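Glycerate 2-kinase (Pyrococcus horikoshii, PDB 1X3L) catalyses the ATP-dependent phosphorylation of D-glycerate to 2-phosphoglycerate, with magnesium as its cofactor. Local coordinates at residues G295-A300 against Q345-S350; G341-E346 against G369-T374. All blocks are in the same frame, centred on the assembly; numbering follows the deposited sequence.

Contact 1 of 2, residues G295-A300 against Q345-S350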
loop_
_atom_site.group_PDB
_atom_site.type_symbol
_atom_site.label_atom_id
_atom_site.label_comp_id
_atom_site.label_asym_id
_atom_site.label_seq_id
_atom_site.Cartn_x
_atom_site.Cartn_y
_atom_site.Cartn_z
ATOM N N GLY A 295 16.261 2.944 1.941
ATOM C CA GLY A 295 17.603 2.944 2.499
ATOM C C GLY A 295 17.598 2.797 4.012
ATOM O O GLY A 295 16.552 2.573 4.618
ATOM N N GLU A 296 18.772 2.929 4.620
ATOM C CA GLU A 296 18.928 2.787 6.065
ATOM C C GLU A 296 18.259 3.921 6.845
ATOM O O GLU A 296 18.524 5.105 6.609
ATOM C CB GLU A 296 20.421 2.724 6.419
ATOM C CG GLU A 296 20.732 2.185 7.818
ATOM C CD GLU A 296 20.287 0.737 8.004
ATOM O OE1 GLU A 296 20.254 -0.013 7.005
ATOM O OE2 GLU A 296 19.984 0.343 9.147
ATOM N N ALA A 297 17.394 3.540 7.779
ATOM C CA ALA A 297 16.663 4.491 8.610
ATOM C C ALA A 297 17.546 5.525 9.299
ATOM O O ALA A 297 17.313 6.727 9.174
ATOM C CB ALA A 297 15.842 3.735 9.657
ATOM N N LYS A 298 18.550 5.055 10.037
ATOM C CA LYS A 298 19.460 5.943 10.762
ATOM C C LYS A 298 20.009 7.053 9.867
ATOM O O LYS A 298 20.035 8.230 10.239
ATOM C CB LYS A 298 20.627 5.132 11.338
ATOM C CG LYS A 298 21.774 5.976 11.877
ATOM C CD LYS A 298 22.998 5.111 12.160
ATOM C CE LYS A 298 24.228 5.954 12.477
ATOM N NZ LYS A 298 24.093 6.730 13.742
ATOM N N ASP A 299 20.441 6.661 8.678
ATOM C CA ASP A 299 20.999 7.593 7.716
ATOM C C ASP A 299 19.946 8.530 7.121
ATOM O O ASP A 299 20.236 9.695 6.839
ATOM C CB ASP A 299 21.743 6.786 6.654
ATOM C CG ASP A 299 22.885 5.973 7.269
ATOM O OD1 ASP A 299 23.896 6.589 7.667
ATOM O OD2 ASP A 299 22.764 4.734 7.388
ATOM N N ALA A 300 18.722 8.039 6.948
ATOM C CA ALA A 300 17.658 8.897 6.432
ATOM C C ALA A 300 17.454 10.029 7.441
ATOM O O ALA A 300 17.220 11.179 7.068
ATOM C CB ALA A 300 16.365 8.101 6.251
ATOM N N GLN A 345 11.403 5.054 14.129
ATOM C CA GLN A 345 11.925 5.467 15.423
ATOM C C GLN A 345 13.406 5.816 15.275
ATOM O O GLN A 345 13.895 6.747 15.917
ATOM C CB GLN A 345 11.754 4.353 16.448
ATOM C CG GLN A 345 10.297 4.086 16.809
ATOM C CD GLN A 345 10.133 2.786 17.561
ATOM O OE1 GLN A 345 10.579 2.651 18.703
ATOM N NE2 GLN A 345 9.507 1.809 16.916
ATOM N N GLU A 346 14.124 5.087 14.425
ATOM C CA GLU A 346 15.540 5.394 14.247
ATOM C C GLU A 346 15.747 6.659 13.413
ATOM O O GLU A 346 16.712 7.386 13.619
ATOM C CB GLU A 346 16.295 4.195 13.648
ATOM C CG GLU A 346 16.736 3.207 14.726
ATOM C CD GLU A 346 17.794 2.214 14.261
ATOM O OE1 GLU A 346 18.563 2.544 13.334
ATOM O OE2 GLU A 346 17.869 1.106 14.843
ATOM N N ILE A 347 14.834 6.929 12.484
ATOM C CA ILE A 347 14.932 8.142 11.677
ATOM C C ILE A 347 14.831 9.337 12.623
ATOM O O ILE A 347 15.668 10.246 12.602
ATOM C CB ILE A 347 13.770 8.258 10.665
ATOM C CG1 ILE A 347 13.966 7.269 9.511
ATOM C CG2 ILE A 347 13.670 9.696 10.156
ATOM C CD1 ILE A 347 12.826 7.287 8.497
ATOM N N ALA A 348 13.787 9.325 13.447
ATOM C CA ALA A 348 13.535 10.393 14.409
ATOM C C ALA A 348 14.678 10.586 15.398
ATOM O O ALA A 348 15.161 11.703 15.592
ATOM C CB ALA A 348 12.245 10.103 15.176
ATOM N N LEU A 349 15.111 9.494 16.023
ATOM C CA LEU A 349 16.175 9.577 17.014
ATOM C C LEU A 349 17.503 10.017 16.408
ATOM O O LEU A 349 18.231 10.813 17.001
ATOM C CB LEU A 349 16.346 8.226 17.724
ATOM C CG LEU A 349 17.405 8.182 18.836
ATOM C CD1 LEU A 349 17.007 9.122 19.978
ATOM C CD2 LEU A 349 17.545 6.755 19.355
ATOM N N SER A 350 17.809 9.514 15.218
ATOM C CA SER A 350 19.073 9.853 14.569
ATOM C C SER A 350 19.150 11.340 14.236
ATOM O O SER A 350 20.222 11.950 14.285
ATOM C CB SER A 350 19.241 9.023 13.292
ATOM O OG SER A 350 20.524 9.213 12.729
HETATM O O HOH W 1 18.863 2.277 10.649
HETATM O O HOH W 2 22.785 9.779 14.750
#

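Contact 2 of 2, residues G341-E346 against G369-T374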
loop_
_atom_site.group_PDB
_atom_site.type_symbol
_atom_site.label_atom_id
_atom_site.label_comp_id
_atom_site.label_asym_id
_atom_site.label_seq_id
_atom_site.Cartn_x
_atom_site.Cartn_y
_atom_site.Cartn_z
ATOM N N GLY A 341 12.832 -1.346 18.882
ATOM C CA GLY A 341 12.751 -0.184 18.013
ATOM C C GLY A 341 12.306 -0.516 16.603
ATOM O O GLY A 341 11.803 -1.609 16.354
ATOM N N GLY A 342 12.490 0.433 15.684
ATOM C CA GLY A 342 12.095 0.240 14.298
ATOM C C GLY A 342 12.631 1.340 13.390
ATOM O O GLY A 342 13.252 2.283 13.877
ATOM N N PRO A 343 12.381 1.268 12.068
ATOM C CA PRO A 343 12.858 2.270 11.102
ATOM C C PRO A 343 12.537 3.727 11.447
ATOM O O PRO A 343 13.440 4.534 11.663
ATOM C CB PRO A 343 12.197 1.835 9.793
ATOM C CG PRO A 343 12.012 0.347 9.968
ATOM C CD PRO A 343 11.540 0.257 11.401
ATOM N N ASN A 344 11.251 4.059 11.496
ATOM C CA ASN A 344 10.843 5.436 11.770
ATOM C C ASN A 344 11.338 5.933 13.136
ATOM O O ASN A 344 11.693 7.091 13.313
ATOM C CB ASN A 344 9.317 5.498 11.714
ATOM C CG ASN A 344 8.875 5.361 10.282
ATOM O OD1 ASN A 344 9.293 6.108 9.404
ATOM N ND2 ASN A 344 8.013 4.357 10.046
ATOM N N GLN A 345 11.403 5.054 14.129
ATOM C CA GLN A 345 11.925 5.467 15.423
ATOM C C GLN A 345 13.406 5.816 15.275
ATOM O O GLN A 345 13.895 6.747 15.917
ATOM C CB GLN A 345 11.754 4.353 16.448
ATOM C CG GLN A 345 10.297 4.086 16.809
ATOM C CD GLN A 345 10.133 2.786 17.561
ATOM O OE1 GLN A 345 10.579 2.651 18.703
ATOM N NE2 GLN A 345 9.507 1.809 16.916
ATOM N N GLU A 346 14.124 5.087 14.425
ATOM C CA GLU A 346 15.540 5.394 14.247
ATOM C C GLU A 346 15.747 6.659 13.413
ATOM O O GLU A 346 16.712 7.386 13.619
ATOM C CB GLU A 346 16.295 4.195 13.648
ATOM C CG GLU A 346 16.736 3.207 14.726
ATOM C CD GLU A 346 17.794 2.214 14.261
ATOM O OE1 GLU A 346 18.563 2.544 13.334
ATOM O OE2 GLU A 346 17.869 1.106 14.843
ATOM N N GLY A 369 0.473 1.678 11.383
ATOM C CA GLY A 369 0.346 1.664 12.831
ATOM C C GLY A 369 1.452 1.051 13.664
ATOM O O GLY A 369 1.483 1.252 14.881
ATOM N N THR A 370 2.348 0.293 13.038
ATOM C CA THR A 370 3.448 -0.311 13.780
ATOM C C THR A 370 4.770 -0.013 13.098
ATOM O O THR A 370 4.835 0.171 11.881
ATOM C CB THR A 370 3.284 -1.843 13.923
ATOM O OG1 THR A 370 3.208 -2.443 12.627
ATOM C CG2 THR A 370 2.014 -2.174 14.705
ATOM N N ASP A 371 5.826 0.023 13.894
ATOM C CA ASP A 371 7.164 0.323 13.403
ATOM C C ASP A 371 8.086 -0.680 14.092
ATOM O O ASP A 371 8.254 -0.641 15.309
ATOM C CB ASP A 371 7.512 1.763 13.796
ATOM C CG ASP A 371 8.833 2.236 13.224
ATOM O OD1 ASP A 371 9.014 2.190 11.986
ATOM O OD2 ASP A 371 9.687 2.665 14.024
ATOM N N GLY A 372 8.675 -1.584 13.317
ATOM C CA GLY A 372 9.531 -2.593 13.916
ATOM C C GLY A 372 8.646 -3.509 14.750
ATOM O O GLY A 372 7.423 -3.482 14.593
ATOM N N PRO A 373 9.221 -4.337 15.636
ATOM C CA PRO A 373 8.426 -5.243 16.475
ATOM C C PRO A 373 7.926 -4.519 17.730
ATOM O O PRO A 373 8.170 -4.965 18.852
ATOM C CB PRO A 373 9.420 -6.345 16.813
ATOM C CG PRO A 373 10.693 -5.558 16.986
ATOM C CD PRO A 373 10.664 -4.602 15.802
ATOM N N THR A 374 7.244 -3.395 17.534
ATOM C CA THR A 374 6.723 -2.619 18.655
ATOM C C THR A 374 5.318 -2.135 18.342
ATOM O O THR A 374 4.836 -2.286 17.222
ATOM C CB THR A 374 7.588 -1.378 18.943
ATOM O OG1 THR A 374 7.260 -0.344 18.006
ATOM C CG2 THR A 374 9.072 -1.721 18.819
#

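Contact 1 of 2, residues G295-A300 against Q345-S350
The backbones of A297 and I347 come within 5.1 Å of each other, measured between their CA atoms. So close an approach of two helices is possible because one presents an alanine: in the first turn of helix 297-314, A297 is set against the side chains of E346 and I347 of helix 343-351. The methyl of A297 lies 4.0 Å from CB of E346 and also touches CG1 of I347. That same CG1, anti to the carbonyl carbon of I347 (chi1 -74°), reaches the methyl of A300 too, and it passes 3.4 Å from the carbonyl O of A297. Polar groups tie the flank of this apolar seam. S350 donates from OG to the carbonyl O of K298 at 2.7 Å, the hydroxyl approaching tilted 28° from the carbonyl plane, while CG of K298 runs alongside OG. With an alanine in place of S350, the K298 carbonyl would probably lose its hydroxyl donor and a nearby water the acceptor it now uses. E296, the N-cap residue of helix 297-314, and E346 do not touch directly. H403 takes OE2 of E346 by a hydrogen bond, and OE1 turns to a water that joins the two helices. That water accepts from the backbone N of K298 at 2.9 Å and donates at 2.7 Å to both E346 OE1 and E296 OE2.

Contact 2 of 2, residues G341-E346 against G369-T374
D371 drives its carboxylate against the start of helix 343-351, where it meets the backbone N-H groups of N344 and Q345. With CG anti to its own backbone N (chi1 -175°), the group projects from the loop so that each oxygen serves a different residue. OD1 accepts from N344 N at 3.0 Å, on its syn side and 18° out of the carboxylate plane. OD2 accepts from Q345 N at 2.9 Å, again syn but farther out of plane. The Q345 side chain runs back alongside D371, the two pointing contrary ways, and brings NE2 to the anti side of OD2, at 3.0 Å. The two Q345 donors thus grip OD2 from opposite faces, with amide and carboxylate planes 54° apart. The N344 side chain adds only a weak bond, from ND2 to OD1; the stronger partner of ND2 is OG of S427. Behind the carboxylate the loop is pinned by its own T374, whose OG1 donates to the carbonyl O of D371 at 2.9 Å. The backbones then close up: CA of G342 sits 3.8 Å from CA of G372, and a CB on either glycine would clash with the other segment. Here, in the MOFRL region, a glycine-bearing turn enters a helix while an aspartate from another loop takes its first-turn N-H groups, a classic use of the donor-rich N-terminal end of a helix.

In the fold
Both contacts use helix 343-351, which lies in the chain between strands 322-328 and 359-366 of the mixed sheet, and their centres are about 10 Å apart. Contact 1 is buried and joins helix to helix through alanine methyls on aliphatic carbons of I347 and E346, with a hydroxyl and a bridging water at its flank. Contact 2 is only partly buried: it joins the beginning of the same helix to a loop whose G372 and P373 are exposed, and its chemistry is mainly hydrogen bonding to one carboxylate. Q345 serves contact 2, whereas its neighbour E346 turns to contact 1. The two meet directly where CB of A297 packs 3.2 Å from the carbonyl O of P343.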